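Side-chain contacts in putative alpha-ketoglutarate-dependent taurine dioxygenase (Burkholderia xenovorans, PDB 5HSX), which probably catalyses an iron(II)- and 2-oxoglutarate-dependent dioxygenase reaction on a substrate not yet identified: residues Ala53-Arg58 against Arg208-Thr213; His123-Ala128 against Ala264-Arg269. All coordinates share one frame; numbering follows the deposited sequence.

Contact 1: Ala53-Arg58 against Arg208-Thr213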
loop_
_atom_site.group_PDB
_atom_site.type_symbol
_atom_site.label_atom_id
_atom_site.label_comp_id
_atom_site.label_asym_id
_atom_site.label_seq_id
_atom_site.Cartn_x
_atom_site.Cartn_y
_atom_site.Cartn_z
ATOM N N ALA B 53 -8.817 20.872 6.034
ATOM C CA ALA B 53 -8.437 19.482 6.257
ATOM C C ALA B 53 -7.902 18.854 4.978
ATOM O O ALA B 53 -6.945 18.073 5.014
ATOM C CB ALA B 53 -9.637 18.694 6.783
ATOM N N LEU B 54 -8.499 19.199 3.838
ATOM C CA LEU B 54 -8.024 18.691 2.555
ATOM C C LEU B 54 -6.622 19.202 2.245
ATOM O O LEU B 54 -5.744 18.433 1.842
ATOM C CB LEU B 54 -9.002 19.080 1.447
ATOM C CG LEU B 54 -8.588 18.803 0.001
ATOM C CD1 LEU B 54 -8.516 17.294 -0.282
ATOM C CD2 LEU B 54 -9.556 19.512 -0.953
ATOM N N LEU B 55 -6.388 20.505 2.416
ATOM C CA LEU B 55 -5.050 21.027 2.159
ATOM C C LEU B 55 -4.022 20.389 3.083
ATOM O O LEU B 55 -2.885 20.130 2.667
ATOM C CB LEU B 55 -5.034 22.551 2.313
ATOM C CG LEU B 55 -5.879 23.338 1.310
ATOM C CD1 LEU B 55 -5.590 24.820 1.444
ATOM C CD2 LEU B 55 -5.642 22.861 -0.117
ATOM N N LYS B 56 -4.415 20.085 4.319
ATOM C CA LYS B 56 -3.462 19.572 5.298
ATOM C C LYS B 56 -3.185 18.084 5.115
ATOM O O LYS B 56 -2.035 17.640 5.243
ATOM C CB LYS B 56 -3.990 19.830 6.706
ATOM C CG LYS B 56 -3.099 19.294 7.816
ATOM C CD LYS B 56 -3.729 19.614 9.165
ATOM C CE LYS B 56 -2.885 19.138 10.326
ATOM N NZ LYS B 56 -3.570 19.493 11.595
ATOM N N TRP B 57 -4.216 17.297 4.829
ATOM C CA TRP B 57 -4.081 15.844 4.774
ATOM C C TRP B 57 -4.069 15.289 3.354
ATOM O O TRP B 57 -3.920 14.070 3.183
ATOM C CB TRP B 57 -5.195 15.194 5.613
ATOM C CG TRP B 57 -4.937 15.423 7.086
ATOM C CD1 TRP B 57 -5.589 16.292 7.923
ATOM C CD2 TRP B 57 -3.900 14.814 7.868
ATOM N NE1 TRP B 57 -5.033 16.233 9.185
ATOM C CE2 TRP B 57 -3.993 15.341 9.174
ATOM C CE3 TRP B 57 -2.914 13.856 7.594
ATOM C CZ2 TRP B 57 -3.129 14.952 10.205
ATOM C CZ3 TRP B 57 -2.058 13.465 8.616
ATOM C CH2 TRP B 57 -2.173 14.015 9.908
ATOM N N ARG B 58 -4.220 16.153 2.338
ATOM C CA ARG B 58 -4.058 15.831 0.916
ATOM C C ARG B 58 -5.243 15.076 0.321
ATOM O O ARG B 58 -5.600 15.308 -0.839
ATOM C CB ARG B 58 -2.793 15.017 0.644
ATOM C CG ARG B 58 -1.526 15.496 1.332
ATOM C CD ARG B 58 -1.276 16.975 1.132
ATOM N NE ARG B 58 -0.113 17.373 1.920
ATOM C CZ ARG B 58 0.464 18.567 1.863
ATOM N NH1 ARG B 58 0.002 19.497 1.041
ATOM N NH2 ARG B 58 1.513 18.823 2.631
ATOM N N ARG B 208 6.130 21.438 -8.449
ATOM C CA ARG B 208 4.993 22.349 -8.539
ATOM C C ARG B 208 4.799 23.077 -7.216
ATOM O O ARG B 208 4.632 22.440 -6.170
ATOM C CB ARG B 208 3.700 21.614 -8.908
ATOM C CG ARG B 208 2.531 22.603 -8.984
ATOM C CD ARG B 208 1.189 21.983 -9.430
ATOM N NE ARG B 208 0.214 23.073 -9.560
ATOM C CZ ARG B 208 -1.033 22.945 -10.013
ATOM N NH1 ARG B 208 -1.488 21.757 -10.395
ATOM N NH2 ARG B 208 -1.823 24.014 -10.076
ATOM N N VAL B 209 4.779 24.408 -7.274
ATOM C CA VAL B 209 4.548 25.210 -6.077
ATOM C C VAL B 209 3.050 25.321 -5.822
ATOM O O VAL B 209 2.311 25.893 -6.631
ATOM C CB VAL B 209 5.190 26.595 -6.212
ATOM C CG1 VAL B 209 4.926 27.389 -4.956
ATOM C CG2 VAL B 209 6.687 26.436 -6.470
ATOM N N HIS B 210 2.609 24.816 -4.675
ATOM C CA HIS B 210 1.179 24.756 -4.382
ATOM C C HIS B 210 0.599 26.165 -4.266
ATOM O O HIS B 210 1.110 26.985 -3.490
ATOM C CB HIS B 210 0.946 23.962 -3.095
ATOM C CG HIS B 210 -0.476 23.553 -2.882
ATOM N ND1 HIS B 210 -1.475 24.454 -2.592
ATOM C CD2 HIS B 210 -1.064 22.329 -2.906
ATOM C CE1 HIS B 210 -2.620 23.808 -2.459
ATOM N NE2 HIS B 210 -2.397 22.516 -2.633
ATOM N N PRO B 211 -0.464 26.490 -5.013
ATOM C CA PRO B 211 -0.938 27.887 -5.037
ATOM C C PRO B 211 -1.646 28.348 -3.767
ATOM O O PRO B 211 -1.833 29.560 -3.602
ATOM C CB PRO B 211 -1.892 27.921 -6.240
ATOM C CG PRO B 211 -2.328 26.526 -6.420
ATOM C CD PRO B 211 -1.168 25.647 -5.996
ATOM N N GLU B 212 -2.059 27.448 -2.877
ATOM C CA GLU B 212 -2.697 27.867 -1.634
ATOM C C GLU B 212 -1.791 27.734 -0.416
ATOM O O GLU B 212 -1.922 28.517 0.525
ATOM C CB GLU B 212 -3.983 27.070 -1.389
ATOM C CG GLU B 212 -5.083 27.335 -2.405
ATOM C CD GLU B 212 -6.393 26.640 -2.049
ATOM O OE1 GLU B 212 -7.055 27.050 -1.068
ATOM O OE2 GLU B 212 -6.757 25.675 -2.747
ATOM N N THR B 213 -0.876 26.766 -0.397
ATOM C CA THR B 213 -0.027 26.568 0.769
ATOM C C THR B 213 1.414 27.000 0.556
ATOM O O THR B 213 2.145 27.157 1.541
ATOM C CB THR B 213 -0.014 25.092 1.190
ATOM O OG1 THR B 213 0.706 24.340 0.209
ATOM C CG2 THR B 213 -1.437 24.544 1.310
#
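L55, near the C-terminal end of helix 44-57, reaches across to the turn H210-T213. It is the one residue of the helix segment that touches this turn. Its CA-CB bond already points at the turn. CG stands anti to the carbonyl carbon (chi1 -65°), and from there the two methyls part. CD1 goes to E212 and T213. L55 CD1 lies 3.7 Å from E212 OE1. T213 CG2 is 4.2 Å from L55 CD1. CD2 takes the other branch and meets the imidazole of H210, with L55 CD2 3.9 Å from H210 CE1. It approaches that ring at a slant. E212 OE2 also lies near L55 CD2. The leucine and glutamate side chains cross at about a right angle. These are all van der Waals contacts, and no hydrogen bond links the two segments.

The turn is held by the histidine itself. H210 ND1 accepts from E212 N at 3.1 Å, with the donor close to the ring plane. T213 N also gives its hydrogen to H210 ND1, at 3.2 Å, but from 38° out of that plane. T213 CG2 sits over one face of the imidazole, displaced toward its rim. H210 NE2 is hydrogen-bonded to D267, so both ring nitrogens are engaged and the ring rotation is fixed. The carboxylate beside the leucine is occupied too: E212 OE2 makes salt bridges to R51 and R269.

The contact is partly buried packing. It joins the end of helix 44-57 to the loop between strands 200-209 and 216-218. L55 also touches D267 of strand 263-267, while L54 packs on F265 of that same strand.

Contact 2: His123-Ala128 against Ala264-Arg269; sequences HTDVTA and AFWDNR. With NA (sodium ion), chain M.
D125 and W266 meet beside the metal site of a cupin-type double-stranded beta-helix, the fold of the TauD/TfdA dioxygenases. H123 and D125 fit the HxD part of the family's facial triad. Here they hold a sodium ion through H123 NE2 and D125 OD1, with H273, N323 and two waters completing the shell. The site probably takes iron(II) in the working enzyme.

Along strand 263-267, W266 is the first residue to touch the metal-binding loop. Its CG sits between the backbone N and the carbonyl carbon (chi1 65°), which brings the indole edge to the aspartate. D125 OD2, the carboxylate oxygen that does not bind the metal, lies in the ring plane, 3.5 Å from W266 CZ2. The carboxylate and indole planes are 53° apart.

D267 does not touch the loop; it is held by R269. Its OD1 accepts from R269 N, forming an Asx turn, and from R269 NE on the opposite face of the carboxylate. R269 NH2 takes D267 OD2 at the same time, a side-on salt bridge.

N268 follows and presses back on the loop. N268 OD1 accepts a weak, bent hydrogen bond of 2.8 Å from W266 NE1, and N268 ND2 is hydrogen-bonded to S136. The amide crosses the carboxylate of D125 obliquely, their planes 69° apart, with N268 OD1 3.6 Å from D125 OD2. T124 slides past N268 in the opposite direction. T124 OG1 is hydrogen-bonded to T271 O. T124 CG2 comes within 3.1 Å of N268 O, a close approach.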
loop_
_atom_site.group_PDB
_atom_site.type_symbol
_atom_site.label_atom_id
_atom_site.label_comp_id
_atom_site.label_asym_id
_atom_site.label_seq_id
_atom_site.Cartn_x
_atom_site.Cartn_y
_atom_site.Cartn_z
ATOM N N HIS B 123 -0.496 7.973 -10.780
ATOM C CA HIS B 123 -0.636 9.145 -11.636
ATOM C C HIS B 123 -1.369 10.262 -10.912
ATOM O O HIS B 123 -2.089 10.042 -9.932
ATOM C CB HIS B 123 -1.404 8.809 -12.908
ATOM C CG HIS B 123 -2.806 8.387 -12.635
ATOM N ND1 HIS B 123 -3.114 7.162 -12.083
ATOM C CD2 HIS B 123 -3.978 9.043 -12.781
ATOM C CE1 HIS B 123 -4.420 7.070 -11.924
ATOM N NE2 HIS B 123 -4.968 8.191 -12.357
ATOM N N THR B 124 -1.188 11.468 -11.442
ATOM C CA THR B 124 -1.971 12.638 -11.086
ATOM C C THR B 124 -2.886 12.950 -12.268
ATOM O O THR B 124 -2.445 12.923 -13.420
ATOM C CB THR B 124 -1.057 13.823 -10.758
ATOM O OG1 THR B 124 -0.157 13.460 -9.688
ATOM C CG2 THR B 124 -1.877 15.023 -10.323
ATOM N N ASP B 125 -4.159 13.206 -11.987
ATOM C CA ASP B 125 -5.160 13.264 -13.053
ATOM C C ASP B 125 -4.872 14.350 -14.084
ATOM O O ASP B 125 -4.655 15.514 -13.740
ATOM C CB ASP B 125 -6.541 13.482 -12.449
ATOM C CG ASP B 125 -7.063 12.246 -11.763
ATOM O OD1 ASP B 125 -6.763 11.138 -12.264
ATOM O OD2 ASP B 125 -7.746 12.380 -10.729
ATOM N N VAL B 126 -4.926 13.962 -15.364
ATOM C CA VAL B 126 -4.883 14.869 -16.509
ATOM C C VAL B 126 -3.659 15.782 -16.509
ATOM O O VAL B 126 -3.750 16.942 -16.935
ATOM C CB VAL B 126 -6.173 15.726 -16.594
ATOM C CG1 VAL B 126 -6.430 16.216 -18.027
ATOM C CG2 VAL B 126 -7.375 14.962 -16.089
ATOM N N THR B 127 -2.500 15.289 -16.052
ATOM C CA THR B 127 -1.364 16.209 -16.134
ATOM C C THR B 127 -0.845 16.357 -17.555
ATOM O O THR B 127 0.050 17.173 -17.779
ATOM C CB THR B 127 -0.200 15.811 -15.213
ATOM O OG1 THR B 127 0.277 14.499 -15.537
ATOM C CG2 THR B 127 -0.606 15.886 -13.741
ATOM N N ALA B 128 -1.379 15.607 -18.524
ATOM C CA ALA B 128 -1.035 15.916 -19.906
ATOM C C ALA B 128 -1.628 17.242 -20.370
ATOM O O ALA B 128 -1.264 17.716 -21.450
ATOM C CB ALA B 128 -1.491 14.786 -20.832
ATOM N N ALA B 264 -14.255 10.047 -1.518
ATOM C CA ALA B 264 -12.862 10.466 -1.444
ATOM C C ALA B 264 -12.715 11.805 -2.152
ATOM O O ALA B 264 -13.196 11.971 -3.278
ATOM C CB ALA B 264 -11.936 9.421 -2.080
ATOM N N PHE B 265 -12.045 12.750 -1.492
ATOM C CA PHE B 265 -11.884 14.126 -1.966
ATOM C C PHE B 265 -10.392 14.416 -1.878
ATOM O O PHE B 265 -9.846 14.496 -0.772
ATOM C CB PHE B 265 -12.709 15.069 -1.077
ATOM C CG PHE B 265 -12.745 16.532 -1.503
ATOM C CD1 PHE B 265 -12.155 16.992 -2.674
ATOM C CD2 PHE B 265 -13.409 17.444 -0.695
ATOM C CE1 PHE B 265 -12.236 18.338 -3.024
ATOM C CE2 PHE B 265 -13.489 18.789 -1.035
ATOM C CZ PHE B 265 -12.896 19.239 -2.201
ATOM N N TRP B 266 -9.704 14.521 -3.018
ATOM C CA TRP B 266 -8.253 14.656 -2.964
ATOM C C TRP B 266 -7.757 15.866 -3.743
ATOM O O TRP B 266 -8.390 16.327 -4.697
ATOM C CB TRP B 266 -7.524 13.400 -3.464
ATOM C CG TRP B 266 -7.683 13.036 -4.914
ATOM C CD1 TRP B 266 -6.855 13.388 -5.942
ATOM C CD2 TRP B 266 -8.678 12.172 -5.477
ATOM N NE1 TRP B 266 -7.295 12.821 -7.118
ATOM C CE2 TRP B 266 -8.408 12.068 -6.860
ATOM C CE3 TRP B 266 -9.779 11.492 -4.952
ATOM C CZ2 TRP B 266 -9.202 11.303 -7.725
ATOM C CZ3 TRP B 266 -10.564 10.724 -5.814
ATOM C CH2 TRP B 266 -10.274 10.649 -7.187
ATOM N N ASP B 267 -6.600 16.359 -3.302
ATOM C CA ASP B 267 -5.944 17.541 -3.859
ATOM C C ASP B 267 -4.912 17.052 -4.873
ATOM O O ASP B 267 -3.835 16.584 -4.500
ATOM C CB ASP B 267 -5.296 18.364 -2.745
ATOM C CG ASP B 267 -4.676 19.663 -3.251
ATOM O OD1 ASP B 267 -4.530 19.826 -4.482
ATOM O OD2 ASP B 267 -4.316 20.512 -2.411
ATOM N N ASN B 268 -5.246 17.173 -6.163
ATOM C CA ASN B 268 -4.360 16.750 -7.245
ATOM C C ASN B 268 -3.091 17.580 -7.352
ATOM O O ASN B 268 -2.177 17.193 -8.085
ATOM C CB ASN B 268 -5.082 16.835 -8.583
ATOM C CG ASN B 268 -6.055 15.726 -8.787
ATOM O OD1 ASN B 268 -5.703 14.545 -8.685
ATOM N ND2 ASN B 268 -7.301 16.087 -9.089
ATOM N N ARG B 269 -3.017 18.725 -6.693
ATOM C CA ARG B 269 -1.780 19.478 -6.746
ATOM C C ARG B 269 -0.714 18.911 -5.823
ATOM O O ARG B 269 0.452 19.308 -5.937
ATOM C CB ARG B 269 -2.066 20.941 -6.406
ATOM C CG ARG B 269 -3.187 21.499 -7.276
ATOM C CD ARG B 269 -3.750 22.774 -6.716
ATOM N NE ARG B 269 -4.368 22.551 -5.417
ATOM C CZ ARG B 269 -5.058 23.478 -4.754
ATOM N NH1 ARG B 269 -5.240 24.686 -5.280
ATOM N NH2 ARG B 269 -5.571 23.190 -3.567
HETATM NA NA NA M . -6.782 8.922 -11.852
HETATM O O HOH W 1 -7.681 6.741 -11.351
HETATM O O HOH W 2 -8.834 9.737 -11.451
#

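Overall arrangement
From the N terminus, the chain first passes through helix 44-57, then through the metal-binding loop 123-128. It returns to the helix with 208-213, closing contact 1, and to the loop with 264-269, closing contact 2. The two closures therefore cross. Their centres are about 12 Å apart, and 264-269 joins them directly. The backbone N of D267 is probably hydrogen-bonded to R58 O, just past the end of the helix. L54 packs on the backbone of F265. Strand 263-267 and the residues after it thus tie helix 44-57, the loop after strand 200-209 and the metal-binding loop together.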